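Local coordinates for epimerase domain-containing protein (PDB 6ZLK), which interconverts UDP-glucuronic acid and UDP-galacturonic acid by epimerisation at C4 of the sugar, using bound NAD, at residues A[164-177]-A[233-245]. Sequence-based numbering, arbitrary orientation.
Sequences HKNFHIPIVILRYF and KNIIGEVINIGGK. With NAD (nicotinamide-adenine-dinucleotide), chain E.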
loop_
_atom_site.group_PDB
_atom_site.type_symbol
_atom_site.label_atom_id
_atom_site.label_comp_id
_atom_site.label_asym_id
_atom_site.label_seq_id
_atom_site.Cartn_x
_atom_site.Cartn_y
_atom_site.Cartn_z
ATOM N N HIS A 164 5.808 7.737 -12.012
ATOM C CA HIS A 164 6.969 8.619 -12.275
ATOM C C HIS A 164 8.012 7.771 -13.020
ATOM O O HIS A 164 8.486 8.189 -14.095
ATOM C CB HIS A 164 7.487 9.182 -10.951
ATOM C CG HIS A 164 8.760 9.929 -11.117
ATOM N ND1 HIS A 164 9.904 9.564 -10.441
ATOM C CD2 HIS A 164 9.115 10.928 -11.951
ATOM C CE1 HIS A 164 10.870 10.431 -10.755
ATOM N NE2 HIS A 164 10.436 11.248 -11.696
ATOM N N LYS A 165 8.296 6.587 -12.508
ATOM C CA LYS A 165 9.404 5.803 -13.111
ATOM C C LYS A 165 9.013 5.264 -14.463
ATOM O O LYS A 165 9.880 5.238 -15.383
ATOM C CB LYS A 165 9.851 4.719 -12.142
ATOM C CG LYS A 165 10.609 5.251 -10.939
ATOM C CD LYS A 165 11.810 6.160 -11.216
ATOM C CE LYS A 165 12.700 6.325 -9.990
ATOM N NZ LYS A 165 13.896 7.164 -10.264
ATOM N N ASN A 166 7.788 4.828 -14.631
ATOM C CA ASN A 166 7.374 4.163 -15.887
ATOM C C ASN A 166 6.971 5.195 -16.942
ATOM O O ASN A 166 7.222 4.945 -18.124
ATOM C CB ASN A 166 6.279 3.135 -15.675
ATOM C CG ASN A 166 6.859 1.901 -15.012
ATOM O OD1 ASN A 166 7.542 1.100 -15.688
ATOM N ND2 ASN A 166 6.664 1.768 -13.704
ATOM N N PHE A 167 6.292 6.271 -16.543
ATOM C CA PHE A 167 5.626 7.181 -17.518
ATOM C C PHE A 167 6.076 8.632 -17.354
ATOM O O PHE A 167 5.517 9.470 -18.087
ATOM C CB PHE A 167 4.121 7.076 -17.400
ATOM C CG PHE A 167 3.663 5.655 -17.592
ATOM C CD1 PHE A 167 3.941 5.003 -18.788
ATOM C CD2 PHE A 167 3.008 4.966 -16.598
ATOM C CE1 PHE A 167 3.542 3.685 -18.979
ATOM C CE2 PHE A 167 2.605 3.659 -16.802
ATOM C CZ PHE A 167 2.868 3.027 -17.985
ATOM N N HIS A 168 7.038 8.909 -16.477
ATOM C CA HIS A 168 7.676 10.240 -16.307
ATOM C C HIS A 168 6.653 11.250 -15.789
ATOM O O HIS A 168 6.897 12.440 -15.958
ATOM C CB HIS A 168 8.323 10.715 -17.622
ATOM C CG HIS A 168 9.207 9.661 -18.196
ATOM N ND1 HIS A 168 10.264 9.129 -17.476
ATOM C CD2 HIS A 168 9.152 8.984 -19.361
ATOM C CE1 HIS A 168 10.859 8.189 -18.196
ATOM N NE2 HIS A 168 10.192 8.081 -19.358
ATOM N N ILE A 169 5.554 10.802 -15.173
ATOM C CA ILE A 169 4.662 11.761 -14.472
ATOM C C ILE A 169 5.479 12.502 -13.426
ATOM O O ILE A 169 6.145 11.880 -12.590
ATOM C CB ILE A 169 3.470 11.029 -13.865
ATOM C CG1 ILE A 169 2.751 10.238 -14.968
ATOM C CG2 ILE A 169 2.567 12.028 -13.167
ATOM C CD1 ILE A 169 1.475 9.586 -14.594
ATOM N N PRO A 170 5.437 13.869 -13.414
ATOM C CA PRO A 170 6.325 14.681 -12.597
ATOM C C PRO A 170 5.795 14.830 -11.154
ATOM O O PRO A 170 5.411 15.922 -10.701
ATOM C CB PRO A 170 6.365 16.010 -13.349
ATOM C CG PRO A 170 4.961 16.108 -13.871
ATOM C CD PRO A 170 4.686 14.698 -14.367
ATOM N N ILE A 171 5.889 13.722 -10.409
ATOM C CA ILE A 171 5.366 13.649 -9.025
ATOM C C ILE A 171 6.276 14.387 -8.070
ATOM O O ILE A 171 7.505 14.394 -8.213
ATOM C CB ILE A 171 5.103 12.198 -8.579
ATOM C CG1 ILE A 171 6.392 11.412 -8.345
ATOM C CG2 ILE A 171 4.160 11.522 -9.547
ATOM C CD1 ILE A 171 6.761 11.237 -6.903
ATOM N N VAL A 172 5.656 14.949 -7.033
ATOM C CA VAL A 172 6.307 15.466 -5.822
ATOM C C VAL A 172 5.418 14.990 -4.672
ATOM O O VAL A 172 4.185 15.122 -4.812
ATOM C CB VAL A 172 6.351 17.006 -5.818
ATOM C CG1 VAL A 172 6.961 17.479 -4.523
ATOM C CG2 VAL A 172 7.088 17.574 -7.048
ATOM N N ILE A 173 6.011 14.454 -3.636
ATOM C CA ILE A 173 5.224 13.986 -2.463
ATOM C C ILE A 173 5.508 14.864 -1.257
ATOM O O ILE A 173 6.649 15.048 -0.882
ATOM C CB ILE A 173 5.473 12.496 -2.173
ATOM C CG1 ILE A 173 5.000 11.586 -3.313
ATOM C CG2 ILE A 173 4.870 12.134 -0.822
ATOM C CD1 ILE A 173 5.603 10.207 -3.298
ATOM N N LEU A 174 4.476 15.442 -0.667
ATOM C CA LEU A 174 4.584 16.221 0.577
ATOM C C LEU A 174 3.980 15.374 1.695
ATOM O O LEU A 174 2.835 14.983 1.595
ATOM C CB LEU A 174 3.897 17.590 0.473
ATOM C CG LEU A 174 4.269 18.441 -0.722
ATOM C CD1 LEU A 174 3.497 19.781 -0.681
ATOM C CD2 LEU A 174 5.776 18.672 -0.720
ATOM N N ARG A 175 4.747 15.096 2.727
ATOM C CA ARG A 175 4.231 14.436 3.947
ATOM C C ARG A 175 3.947 15.487 5.002
ATOM O O ARG A 175 4.879 16.005 5.670
ATOM C CB ARG A 175 5.239 13.419 4.501
ATOM C CG ARG A 175 5.395 12.223 3.593
ATOM C CD ARG A 175 6.513 11.338 4.099
ATOM N NE ARG A 175 6.545 10.123 3.302
ATOM C CZ ARG A 175 7.541 9.234 3.325
ATOM N NH1 ARG A 175 8.588 9.411 4.090
ATOM N NH2 ARG A 175 7.508 8.166 2.562
ATOM N N TYR A 176 2.684 15.806 5.173
ATOM C CA TYR A 176 2.260 16.699 6.280
ATOM C C TYR A 176 2.292 16.002 7.639
ATOM O O TYR A 176 1.954 14.841 7.774
ATOM C CB TYR A 176 0.814 17.108 6.012
ATOM C CG TYR A 176 0.523 17.993 4.823
ATOM C CD1 TYR A 176 1.484 18.653 4.063
ATOM C CD2 TYR A 176 -0.794 18.121 4.413
ATOM C CE1 TYR A 176 1.144 19.470 3.008
ATOM C CE2 TYR A 176 -1.142 18.892 3.319
ATOM C CZ TYR A 176 -0.186 19.614 2.638
ATOM O OH TYR A 176 -0.560 20.409 1.577
ATOM N N PHE A 177 2.632 16.776 8.660
ATOM C CA PHE A 177 2.539 16.410 10.089
ATOM C C PHE A 177 1.451 17.241 10.777
ATOM O O PHE A 177 1.474 18.512 10.837
ATOM C CB PHE A 177 3.879 16.644 10.763
ATOM C CG PHE A 177 4.981 15.700 10.341
ATOM C CD1 PHE A 177 5.423 15.599 9.032
ATOM C CD2 PHE A 177 5.526 14.865 11.295
ATOM C CE1 PHE A 177 6.389 14.666 8.704
ATOM C CE2 PHE A 177 6.522 13.946 10.974
ATOM C CZ PHE A 177 6.937 13.835 9.665
ATOM N N LYS A 233 13.961 25.162 -7.605
ATOM C CA LYS A 233 14.734 23.907 -7.526
ATOM C C LYS A 233 13.973 22.814 -8.282
ATOM O O LYS A 233 12.744 22.884 -8.334
ATOM C CB LYS A 233 15.003 23.545 -6.071
ATOM C CG LYS A 233 15.931 24.499 -5.338
ATOM C CD LYS A 233 17.044 23.776 -4.608
ATOM C CE LYS A 233 18.208 24.665 -4.236
ATOM N NZ LYS A 233 17.781 26.070 -4.046
ATOM N N ASN A 234 14.680 21.868 -8.896
ATOM C CA ASN A 234 14.057 20.663 -9.484
ATOM C C ASN A 234 13.757 19.723 -8.317
ATOM O O ASN A 234 14.694 19.180 -7.728
ATOM C CB ASN A 234 14.875 19.990 -10.588
ATOM C CG ASN A 234 14.005 19.003 -11.345
ATOM O OD1 ASN A 234 13.324 18.188 -10.744
ATOM N ND2 ASN A 234 13.987 19.080 -12.664
ATOM N N ILE A 235 12.473 19.519 -8.019
ATOM C CA ILE A 235 12.016 18.675 -6.890
ATOM C C ILE A 235 11.239 17.450 -7.376
ATOM O O ILE A 235 10.676 16.705 -6.550
ATOM C CB ILE A 235 11.209 19.507 -5.875
ATOM C CG1 ILE A 235 9.904 20.039 -6.468
ATOM C CG2 ILE A 235 12.066 20.628 -5.327
ATOM C CD1 ILE A 235 8.982 20.663 -5.445
ATOM N N ILE A 236 11.259 17.186 -8.662
ATOM C CA ILE A 236 10.480 16.052 -9.210
ATOM C C ILE A 236 11.059 14.759 -8.638
ATOM O O ILE A 236 12.311 14.599 -8.593
ATOM C CB ILE A 236 10.457 16.045 -10.739
ATOM C CG1 ILE A 236 9.928 17.346 -11.346
ATOM C CG2 ILE A 236 9.690 14.828 -11.179
ATOM C CD1 ILE A 236 8.645 17.873 -10.767
ATOM N N GLY A 237 10.184 13.875 -8.192
ATOM C CA GLY A 237 10.485 12.557 -7.614
ATOM C C GLY A 237 10.773 12.616 -6.123
ATOM O O GLY A 237 10.944 11.547 -5.554
ATOM N N GLU A 238 10.827 13.806 -5.507
ATOM C CA GLU A 238 11.261 14.000 -4.110
ATOM C C GLU A 238 10.080 13.789 -3.144
ATOM O O GLU A 238 8.905 14.134 -3.503
ATOM C CB GLU A 238 11.796 15.398 -3.834
ATOM C CG GLU A 238 13.155 15.681 -4.491
ATOM C CD GLU A 238 14.245 14.653 -4.217
ATOM O OE1 GLU A 238 14.290 14.087 -3.117
ATOM O OE2 GLU A 238 15.058 14.412 -5.131
ATOM N N VAL A 239 10.354 13.163 -2.032
ATOM C CA VAL A 239 9.443 13.148 -0.860
ATOM C C VAL A 239 9.942 14.205 0.115
ATOM O O VAL A 239 11.134 14.195 0.465
ATOM C CB VAL A 239 9.396 11.767 -0.211
ATOM C CG1 VAL A 239 8.498 11.756 1.016
ATOM C CG2 VAL A 239 8.955 10.730 -1.241
ATOM N N ILE A 240 9.056 15.066 0.601
ATOM C CA ILE A 240 9.417 16.232 1.434
ATOM C C ILE A 240 8.484 16.276 2.648
ATOM O O ILE A 240 7.265 16.450 2.424
ATOM C CB ILE A 240 9.339 17.549 0.630
ATOM C CG1 ILE A 240 10.136 17.457 -0.686
ATOM C CG2 ILE A 240 9.772 18.693 1.526
ATOM C CD1 ILE A 240 10.063 18.727 -1.546
ATOM N N ASN A 241 9.031 16.159 3.838
ATOM C CA ASN A 241 8.275 16.413 5.102
ATOM C C ASN A 241 7.934 17.906 5.227
ATOM O O ASN A 241 8.807 18.805 5.013
ATOM C CB ASN A 241 9.062 16.068 6.340
ATOM C CG ASN A 241 9.368 14.595 6.468
ATOM O OD1 ASN A 241 8.624 13.753 6.021
ATOM N ND2 ASN A 241 10.490 14.299 7.109
ATOM N N ILE A 242 6.693 18.204 5.598
ATOM C CA ILE A 242 6.221 19.564 5.941
ATOM C C ILE A 242 5.725 19.497 7.391
ATOM O O ILE A 242 4.671 18.864 7.630
ATOM C CB ILE A 242 5.099 20.017 4.985
ATOM C CG1 ILE A 242 5.540 19.966 3.512
ATOM C CG2 ILE A 242 4.564 21.388 5.372
ATOM C CD1 ILE A 242 6.674 20.901 3.198
ATOM N N GLY A 243 6.504 20.026 8.325
ATOM C CA GLY A 243 6.252 19.986 9.760
ATOM C C GLY A 243 6.253 21.356 10.371
ATOM O O GLY A 243 6.452 22.353 9.659
ATOM N N GLY A 244 5.973 21.369 11.659
ATOM C CA GLY A 244 5.618 22.603 12.330
ATOM C C GLY A 244 6.765 23.249 13.035
ATOM O O GLY A 244 7.903 22.698 13.098
ATOM N N LYS A 245 6.454 24.390 13.630
ATOM C CA LYS A 245 7.480 25.169 14.364
ATOM C C LYS A 245 7.857 24.505 15.689
ATOM O O LYS A 245 9.012 24.578 16.109
ATOM C CB LYS A 245 6.971 26.593 14.555
ATOM C CG LYS A 245 8.077 27.488 15.067
ATOM C CD LYS A 245 7.590 28.860 15.312
ATOM C CE LYS A 245 8.709 29.806 15.681
ATOM N NZ LYS A 245 8.092 31.146 15.775
HETATM P PA NAD E . -10.578 16.597 4.572
HETATM O O1A NAD E . -11.347 15.363 4.849
HETATM O O2A NAD E . -10.971 17.885 5.233
HETATM O O5B NAD E . -10.379 16.875 3.036
HETATM C C5B NAD E . -10.292 15.843 2.031
HETATM C C4B NAD E . -11.385 16.049 1.011
HETATM O O4B NAD E . -11.271 15.004 0.019
HETATM C C3B NAD E . -12.798 15.982 1.563
HETATM O O3B NAD E . -13.466 17.238 1.562
HETATM C C2B NAD E . -13.453 14.870 0.735
HETATM O O2B NAD E . -14.807 15.091 0.382
HETATM C C1B NAD E . -12.568 14.832 -0.515
HETATM N N9A NAD E . -12.557 13.553 -1.203
HETATM C C8A NAD E . -12.264 12.320 -0.680
HETATM N N7A NAD E . -12.342 11.350 -1.551
HETATM C C5A NAD E . -12.797 11.987 -2.705
HETATM C C6A NAD E . -13.131 11.523 -3.986
HETATM N N6A NAD E . -13.141 10.220 -4.344
HETATM N N1A NAD E . -13.493 12.438 -4.916
HETATM C C2A NAD E . -13.527 13.744 -4.566
HETATM N N3A NAD E . -13.289 14.297 -3.368
HETATM C C4A NAD E . -12.907 13.368 -2.496
HETATM O O3 NAD E . -9.091 16.221 5.044
HETATM P PN NAD E . -7.801 17.201 5.276
HETATM O O1N NAD E . -7.541 17.218 6.709
HETATM O O2N NAD E . -8.012 18.413 4.510
HETATM O O5D NAD E . -6.684 16.351 4.554
HETATM C C5D NAD E . -6.326 16.695 3.267
HETATM C C4D NAD E . -5.186 15.803 2.863
HETATM O O4D NAD E . -4.059 16.017 3.731
HETATM C C3D NAD E . -5.494 14.299 2.903
HETATM O O3D NAD E . -4.870 13.650 1.781
HETATM C C2D NAD E . -4.798 13.815 4.174
HETATM O O2D NAD E . -4.522 12.412 4.128
HETATM C C1D NAD E . -3.617 14.780 4.184
HETATM N N1N NAD E . -3.093 15.057 5.512
HETATM C C2N NAD E . -3.813 15.786 6.412
HETATM C C3N NAD E . -3.301 16.024 7.639
HETATM C C7N NAD E . -4.083 16.749 8.679
HETATM O O7N NAD E . -3.517 16.924 9.744
HETATM N N7N NAD E . -5.302 17.217 8.378
HETATM C C4N NAD E . -1.988 15.617 7.937
HETATM C C5N NAD E . -1.332 14.751 7.067
HETATM C C6N NAD E . -1.879 14.530 5.841
#
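I173 pairs with V239 and R175 with N241 on one face of two parallel strands, L174 with I240 and Y176 with I242 on the other. Backbone bonds alternate along the ladder: I173 N reaches E238 O at 2.9 Å, I173 O takes I240 N, R175 N and O meet I240 O and I242 N, and F177 N closes on I242 O. Ahead of V239, G237 N gives a short, nearly straight bond to I171 O (2.7 Å, 172°). G237 sits in a type II turn, where positive phi suits glycine, and its CA lies over the H164 ring in a CH-pi contact.

Beta-branched V239, I240 and I242 suit an extended strand. L174 CD2 packs on I240 CB at 4.0 Å, and I242 CB meets the edge of the Y176 ring. Helix 218-230 covers this side, with T225 OG1 hydrogen-bonded to Y176 OH. V172 CG2 rests on I235 CG1 (3.8 Å).

On the other face, R175 runs extended from CG to NE, laying one guanidinium face against V239 CG1, 3.4 Å from NE. Its long chain carries the charge across V239 to E157, which pairs the buried guanidinium through NH2. N241 OD1 lies in the plane of the F177 ring, 3.6 Å from CE1, and accepts a bond from Y130.

Y176 CB touches nicotinamide C5N at 3.4 Å. Thus the Rossmann-type sheet continues past strand 171-180, and bonds from R175 and F177 to I242 flank Y176, consistent with the ladder holding this cofactor-pocket residue in place.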